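Local coordinates for LpxE (Aquifex aeolicus, PDB 6EBU), which probably removes the 1-phosphate of lipid A as a membrane-embedded phosphatase of the PAP2 superfamily, at residues G43-P48 and T110-T115; T115-L120 and L134-I139. The protein carries 1 engineered substitution. One frame throughout, in Å; residues are numbered along the deposited sequence.

Contacts 1 and 2 lie on one helix, 108-121, and their centres are about 9 Å apart. They share Thr115. Contact 1 joins the helix to the start of helix 46-56. Contact 2 joins it to helix 126-145. Tyr135 of contact 2 reaches into contact 1, where its OH lies 3.8 Å from CE of Met112. A second bridge is Phe114, whose CE1 is 3.2 Å from O of Ala136. Detergent lies near both: one octyl glucoside tail crosses Gly43 and Tyr44, and another bound octyl glucoside is about 7 Å from the side chain of Ala136. Ser107, just before helix 108-121, bonds to Thr110 OG1 and probably lies in the PSGH-like motif of PAP2 phosphatases.

Contact 1: G43-P48 and T110-T115; sequences GYVLFP and TAMAFT. With BOG (octyl beta-D-glucopyranoside), chain G.
Gly43 and Met112 mark the closest approach of the two backbones, with CA atoms 8.0 Å apart. Residues 43-45 form a 3-10 turn that leads into helix 46-56, and Leu46 N bonds back to Gly43 O. Residues 110-115 are a full turn and a half of helix 108-121. No hydrogen bond joins the segments; the touching side chains are apolar.

Met112 spans the gap alone from its side. Its CG is anti to the backbone N (chi1 -176°), which sends the chain outward from the helix. The bend at chi3 (76°) then turns CE aside from the line of the chain. SD passes alongside Leu46 and lies 3.9 Å from its CD2. The two side chains run past each other in opposite directions. SD also sits 4.1 Å from CA of Gly43, where no side chain stands between. CE meets CG2 of Val45 at 4.0 Å. Glu71 of helix 61-82 and Tyr135 of helix 126-145 also touch Met112.

An octyl glucoside tail lies against the glycine turn. Its C6' is 3.5 Å from Gly43 O. Its C2' lies over one face of the Tyr44 ring, 3.8 Å above the plane and towards the rim. The CB of Tyr44 is directed away from helix 108-121.

Residues 43-48 belong to a predicted transmembrane span. A single methionine side chain, Met112, joins that span to helix 108-121 of the PAP2-type helical membrane bundle, with a detergent tail against the glycine turn.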
loop_
_atom_site.group_PDB
_atom_site.type_symbol
_atom_site.label_atom_id
_atom_site.label_comp_id
_atom_site.label_asym_id
_atom_site.label_seq_id
_atom_site.Cartn_x
_atom_site.Cartn_y
_atom_site.Cartn_z
ATOM N N GLY A 43 -6.368 5.550 5.189
ATOM C CA GLY A 43 -7.713 5.148 5.550
ATOM C C GLY A 43 -8.746 6.249 5.450
ATOM O O GLY A 43 -9.940 5.967 5.586
ATOM N N TYR A 44 -8.318 7.490 5.211
ATOM C CA TYR A 44 -9.246 8.609 5.116
ATOM C C TYR A 44 -10.056 8.606 3.827
ATOM O O TYR A 44 -11.003 9.390 3.713
ATOM C CB TYR A 44 -8.487 9.929 5.243
ATOM C CG TYR A 44 -7.822 10.115 6.583
ATOM C CD1 TYR A 44 -8.576 10.346 7.725
ATOM C CD2 TYR A 44 -6.440 10.053 6.707
ATOM C CE1 TYR A 44 -7.971 10.515 8.956
ATOM C CE2 TYR A 44 -5.826 10.220 7.932
ATOM C CZ TYR A 44 -6.596 10.450 9.053
ATOM O OH TYR A 44 -5.988 10.617 10.275
ATOM N N VAL A 45 -9.709 7.759 2.854
ATOM C CA VAL A 45 -10.532 7.618 1.657
ATOM C C VAL A 45 -11.598 6.544 1.804
ATOM O O VAL A 45 -12.492 6.455 0.949
ATOM C CB VAL A 45 -9.673 7.299 0.415
ATOM C CG1 VAL A 45 -8.557 8.318 0.267
ATOM C CG2 VAL A 45 -9.112 5.889 0.502
ATOM N N LEU A 46 -11.546 5.736 2.867
ATOM C CA LEU A 46 -12.454 4.597 2.988
ATOM C C LEU A 46 -13.901 5.049 3.143
ATOM O O LEU A 46 -14.782 4.603 2.397
ATOM C CB LEU A 46 -12.035 3.718 4.167
ATOM C CG LEU A 46 -10.777 2.879 3.942
ATOM C CD1 LEU A 46 -10.574 1.880 5.071
ATOM C CD2 LEU A 46 -10.865 2.169 2.601
ATOM N N PHE A 47 -14.166 5.926 4.111
ATOM C CA PHE A 47 -15.525 6.429 4.302
ATOM C C PHE A 47 -16.050 7.150 3.065
ATOM O O PHE A 47 -17.178 6.849 2.638
ATOM C CB PHE A 47 -15.569 7.315 5.553
ATOM C CG PHE A 47 -16.936 7.451 6.168
ATOM C CD1 PHE A 47 -18.048 6.867 5.580
ATOM C CD2 PHE A 47 -17.105 8.164 7.343
ATOM C CE1 PHE A 47 -19.299 6.998 6.149
ATOM C CE2 PHE A 47 -18.353 8.297 7.916
ATOM C CZ PHE A 47 -19.452 7.712 7.320
ATOM N N PRO A 48 -15.316 8.085 2.442
ATOM C CA PRO A 48 -15.814 8.652 1.176
ATOM C C PRO A 48 -16.060 7.607 0.100
ATOM O O PRO A 48 -17.054 7.700 -0.630
ATOM C CB PRO A 48 -14.701 9.630 0.775
ATOM C CG PRO A 48 -14.068 10.019 2.060
ATOM C CD PRO A 48 -14.098 8.781 2.903
ATOM N N THR A 110 -0.152 0.193 0.990
ATOM C CA THR A 110 -0.122 -0.650 -0.200
ATOM C C THR A 110 -1.166 -1.758 -0.118
ATOM O O THR A 110 -1.858 -2.041 -1.102
ATOM C CB THR A 110 1.278 -1.234 -0.388
ATOM O OG1 THR A 110 2.239 -0.171 -0.403
ATOM C CG2 THR A 110 1.368 -2.008 -1.691
ATOM N N ALA A 111 -1.305 -2.383 1.054
ATOM C CA ALA A 111 -2.278 -3.461 1.213
ATOM C C ALA A 111 -3.702 -2.959 0.996
ATOM O O ALA A 111 -4.499 -3.601 0.301
ATOM C CB ALA A 111 -2.127 -4.096 2.597
ATOM N N MET A 112 -4.040 -1.806 1.581
ATOM C CA MET A 112 -5.374 -1.242 1.391
ATOM C C MET A 112 -5.610 -0.866 -0.067
ATOM O O MET A 112 -6.681 -1.142 -0.623
ATOM C CB MET A 112 -5.564 -0.021 2.295
ATOM C CG MET A 112 -6.961 0.588 2.233
ATOM S SD MET A 112 -7.013 2.344 2.667
ATOM C CE MET A 112 -6.343 3.083 1.180
ATOM N N ALA A 113 -4.617 -0.241 -0.704
ATOM C CA ALA A 113 -4.779 0.191 -2.088
ATOM C C ALA A 113 -4.978 -0.997 -3.021
ATOM O O ALA A 113 -5.817 -0.949 -3.928
ATOM C CB ALA A 113 -3.572 1.025 -2.521
ATOM N N PHE A 114 -4.225 -2.078 -2.811
ATOM C CA PHE A 114 -4.417 -3.270 -3.629
ATOM C C PHE A 114 -5.685 -4.019 -3.246
ATOM O O PHE A 114 -6.265 -4.715 -4.086
ATOM C CB PHE A 114 -3.196 -4.188 -3.524
ATOM C CG PHE A 114 -2.100 -3.838 -4.491
ATOM C CD1 PHE A 114 -1.157 -2.874 -4.168
ATOM C CD2 PHE A 114 -2.026 -4.454 -5.729
ATOM C CE1 PHE A 114 -0.152 -2.541 -5.061
ATOM C CE2 PHE A 114 -1.023 -4.126 -6.626
ATOM C CZ PHE A 114 -0.085 -3.168 -6.291
ATOM N N THR A 115 -6.134 -3.885 -1.997
ATOM C CA THR A 115 -7.439 -4.418 -1.617
ATOM C C THR A 115 -8.554 -3.680 -2.343
ATOM O O THR A 115 -9.492 -4.297 -2.864
ATOM C CB THR A 115 -7.632 -4.310 -0.105
ATOM O OG1 THR A 115 -6.555 -4.968 0.570
ATOM C CG2 THR A 115 -8.936 -4.943 0.301
HETATM O O1 BOG G . -3.997 6.065 7.673
HETATM C "C1'" BOG G . -5.058 5.431 8.387
HETATM C "C2'" BOG G . -6.016 6.504 8.955
HETATM C "C3'" BOG G . -7.157 5.816 9.771
HETATM C "C4'" BOG G . -8.536 6.393 9.345
HETATM C "C5'" BOG G . -9.658 5.427 9.790
HETATM C "C6'" BOG G . -10.898 5.581 8.883
HETATM C "C7'" BOG G . -11.623 4.239 8.789
HETATM C "C8'" BOG G . -13.104 4.460 8.472
#

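Contact 2: T115-L120 and L134-I139; sequences TIATVL and LYAFLI
Ile116 and Ala117 of helix 108-121 pack against Tyr135 and Ala136 of helix 126-145. The branched chain of Ile116 makes the longer reach. Its CB points toward the other helix and carries two arms. CG2 is anti to the backbone N and lies 4.4 Å from CE2 of Tyr135, oblique to the ring. CG1 is anti to the carbonyl carbon, beside the backbone N (chi1 -66°). It passes the ring at a greater distance and carries the chain on towards the phenol oxygen. CD1, at the tip, comes 3.8 Å from Tyr135 OH. The same methyl is 3.7 Å from CE of Met112, one helical turn earlier. Ile116 and Tyr135 cross at about a right angle, so the isoleucine touches the outer end of the phenol and does not lie along it.

The two helices are neighbours in the chain and run in roughly opposite directions. They form a helical hairpin within the PAP2 family region, which is built of packed helices. The small residues at this point are consistent with the close approach: CA of Ala117 and CA of Ala136 are 6.5 Å apart. Their methyls touch, with the two CB atoms at 4.0 Å. Phe133 and Leu132, earlier on helix 126-145, also touch Ala117.

No hydrogen bond crosses between the segments. The polar end of Tyr135 is satisfied elsewhere, since its OH bonds to the backbone O of Leu40. That bond ties the ring to the chain after helix 28-37, and Phe37 of that helix packs on Tyr135 as well.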
loop_
_atom_site.group_PDB
_atom_site.type_symbol
_atom_site.label_atom_id
_atom_site.label_comp_id
_atom_site.label_asym_id
_atom_site.label_seq_id
_atom_site.Cartn_x
_atom_site.Cartn_y
_atom_site.Cartn_z
ATOM N N THR A 115 -6.134 -3.885 -1.997
ATOM C CA THR A 115 -7.439 -4.418 -1.617
ATOM C C THR A 115 -8.554 -3.680 -2.343
ATOM O O THR A 115 -9.492 -4.297 -2.864
ATOM C CB THR A 115 -7.632 -4.310 -0.105
ATOM O OG1 THR A 115 -6.555 -4.968 0.570
ATOM C CG2 THR A 115 -8.936 -4.943 0.301
ATOM N N ILE A 116 -8.471 -2.350 -2.377
ATOM C CA ILE A 116 -9.446 -1.552 -3.114
ATOM C C ILE A 116 -9.431 -1.929 -4.589
ATOM O O ILE A 116 -10.479 -2.182 -5.196
ATOM C CB ILE A 116 -9.164 -0.052 -2.909
ATOM C CG1 ILE A 116 -9.407 0.339 -1.450
ATOM C CG2 ILE A 116 -10.004 0.791 -3.860
ATOM C CD1 ILE A 116 -8.915 1.728 -1.094
ATOM N N ALA A 117 -8.237 -1.989 -5.184
ATOM C CA ALA A 117 -8.140 -2.264 -6.614
ATOM C C ALA A 117 -8.620 -3.672 -6.949
ATOM O O ALA A 117 -9.232 -3.886 -8.000
ATOM C CB ALA A 117 -6.704 -2.056 -7.095
ATOM N N THR A 118 -8.356 -4.645 -6.075
ATOM C CA THR A 118 -8.768 -6.018 -6.357
ATOM C C THR A 118 -10.286 -6.160 -6.311
ATOM O O THR A 118 -10.892 -6.747 -7.217
ATOM C CB THR A 118 -8.104 -6.980 -5.368
ATOM O OG1 THR A 118 -6.684 -6.971 -5.568
ATOM C CG2 THR A 118 -8.625 -8.395 -5.555
ATOM N N VAL A 119 -10.922 -5.614 -5.272
ATOM C CA VAL A 119 -12.363 -5.785 -5.107
ATOM C C VAL A 119 -13.129 -4.951 -6.129
ATOM O O VAL A 119 -14.151 -5.390 -6.669
ATOM C CB VAL A 119 -12.779 -5.438 -3.666
ATOM C CG1 VAL A 119 -14.296 -5.456 -3.519
ATOM C CG2 VAL A 119 -12.130 -6.403 -2.683
ATOM N N LEU A 120 -12.650 -3.741 -6.420
ATOM C CA LEU A 120 -13.397 -2.859 -7.307
ATOM C C LEU A 120 -13.148 -3.144 -8.784
ATOM O O LEU A 120 -13.960 -2.734 -9.618
ATOM C CB LEU A 120 -13.074 -1.396 -6.995
ATOM C CG LEU A 120 -13.490 -0.907 -5.603
ATOM C CD1 LEU A 120 -13.531 0.611 -5.549
ATOM C CD2 LEU A 120 -14.835 -1.499 -5.192
ATOM N N LEU A 134 -3.150 0.854 -11.495
ATOM C CA LEU A 134 -2.125 1.892 -11.543
ATOM C C LEU A 134 -2.120 2.703 -10.254
ATOM O O LEU A 134 -1.055 3.077 -9.749
ATOM C CB LEU A 134 -2.342 2.810 -12.745
ATOM C CG LEU A 134 -1.292 3.918 -12.867
ATOM C CD1 LEU A 134 0.038 3.347 -13.346
ATOM C CD2 LEU A 134 -1.768 5.040 -13.776
ATOM N N TYR A 135 -3.307 2.986 -9.711
ATOM C CA TYR A 135 -3.391 3.680 -8.431
ATOM C C TYR A 135 -2.718 2.867 -7.331
ATOM O O TYR A 135 -1.924 3.398 -6.547
ATOM C CB TYR A 135 -4.858 3.960 -8.094
ATOM C CG TYR A 135 -5.184 3.897 -6.621
ATOM C CD1 TYR A 135 -4.888 4.958 -5.780
ATOM C CD2 TYR A 135 -5.792 2.773 -6.073
ATOM C CE1 TYR A 135 -5.185 4.904 -4.431
ATOM C CE2 TYR A 135 -6.091 2.710 -4.727
ATOM C CZ TYR A 135 -5.785 3.778 -3.910
ATOM O OH TYR A 135 -6.080 3.717 -2.567
ATOM N N ALA A 136 -3.011 1.565 -7.274
ATOM C CA ALA A 136 -2.380 0.704 -6.277
ATOM C C ALA A 136 -0.869 0.658 -6.459
ATOM O O ALA A 136 -0.117 0.673 -5.477
ATOM C CB ALA A 136 -2.970 -0.705 -6.348
ATOM N N PHE A 137 -0.402 0.600 -7.709
ATOM C CA PHE A 137 1.036 0.574 -7.956
ATOM C C PHE A 137 1.696 1.867 -7.496
ATOM O O PHE A 137 2.771 1.841 -6.886
ATOM C CB PHE A 137 1.312 0.329 -9.440
ATOM C CG PHE A 137 2.704 0.704 -9.865
ATOM C CD1 PHE A 137 3.761 -0.170 -9.670
ATOM C CD2 PHE A 137 2.958 1.935 -10.452
ATOM C CE1 PHE A 137 5.047 0.174 -10.054
ATOM C CE2 PHE A 137 4.240 2.284 -10.836
ATOM C CZ PHE A 137 5.286 1.402 -10.637
ATOM N N LEU A 138 1.065 3.008 -7.782
ATOM C CA LEU A 138 1.650 4.291 -7.407
ATOM C C LEU A 138 1.716 4.461 -5.895
ATOM O O LEU A 138 2.657 5.080 -5.387
ATOM C CB LEU A 138 0.858 5.437 -8.039
ATOM C CG LEU A 138 1.061 5.635 -9.544
ATOM C CD1 LEU A 138 0.169 6.747 -10.069
ATOM C CD2 LEU A 138 2.524 5.921 -9.858
ATOM N N ILE A 139 0.735 3.929 -5.162
ATOM C CA ILE A 139 0.808 3.954 -3.704
ATOM C C ILE A 139 2.013 3.156 -3.227
ATOM O O ILE A 139 2.811 3.630 -2.408
ATOM C CB ILE A 139 -0.499 3.424 -3.085
ATOM C CG1 ILE A 139 -1.643 4.407 -3.328
ATOM C CG2 ILE A 139 -0.320 3.188 -1.593
ATOM C CD1 ILE A 139 -1.413 5.760 -2.702
#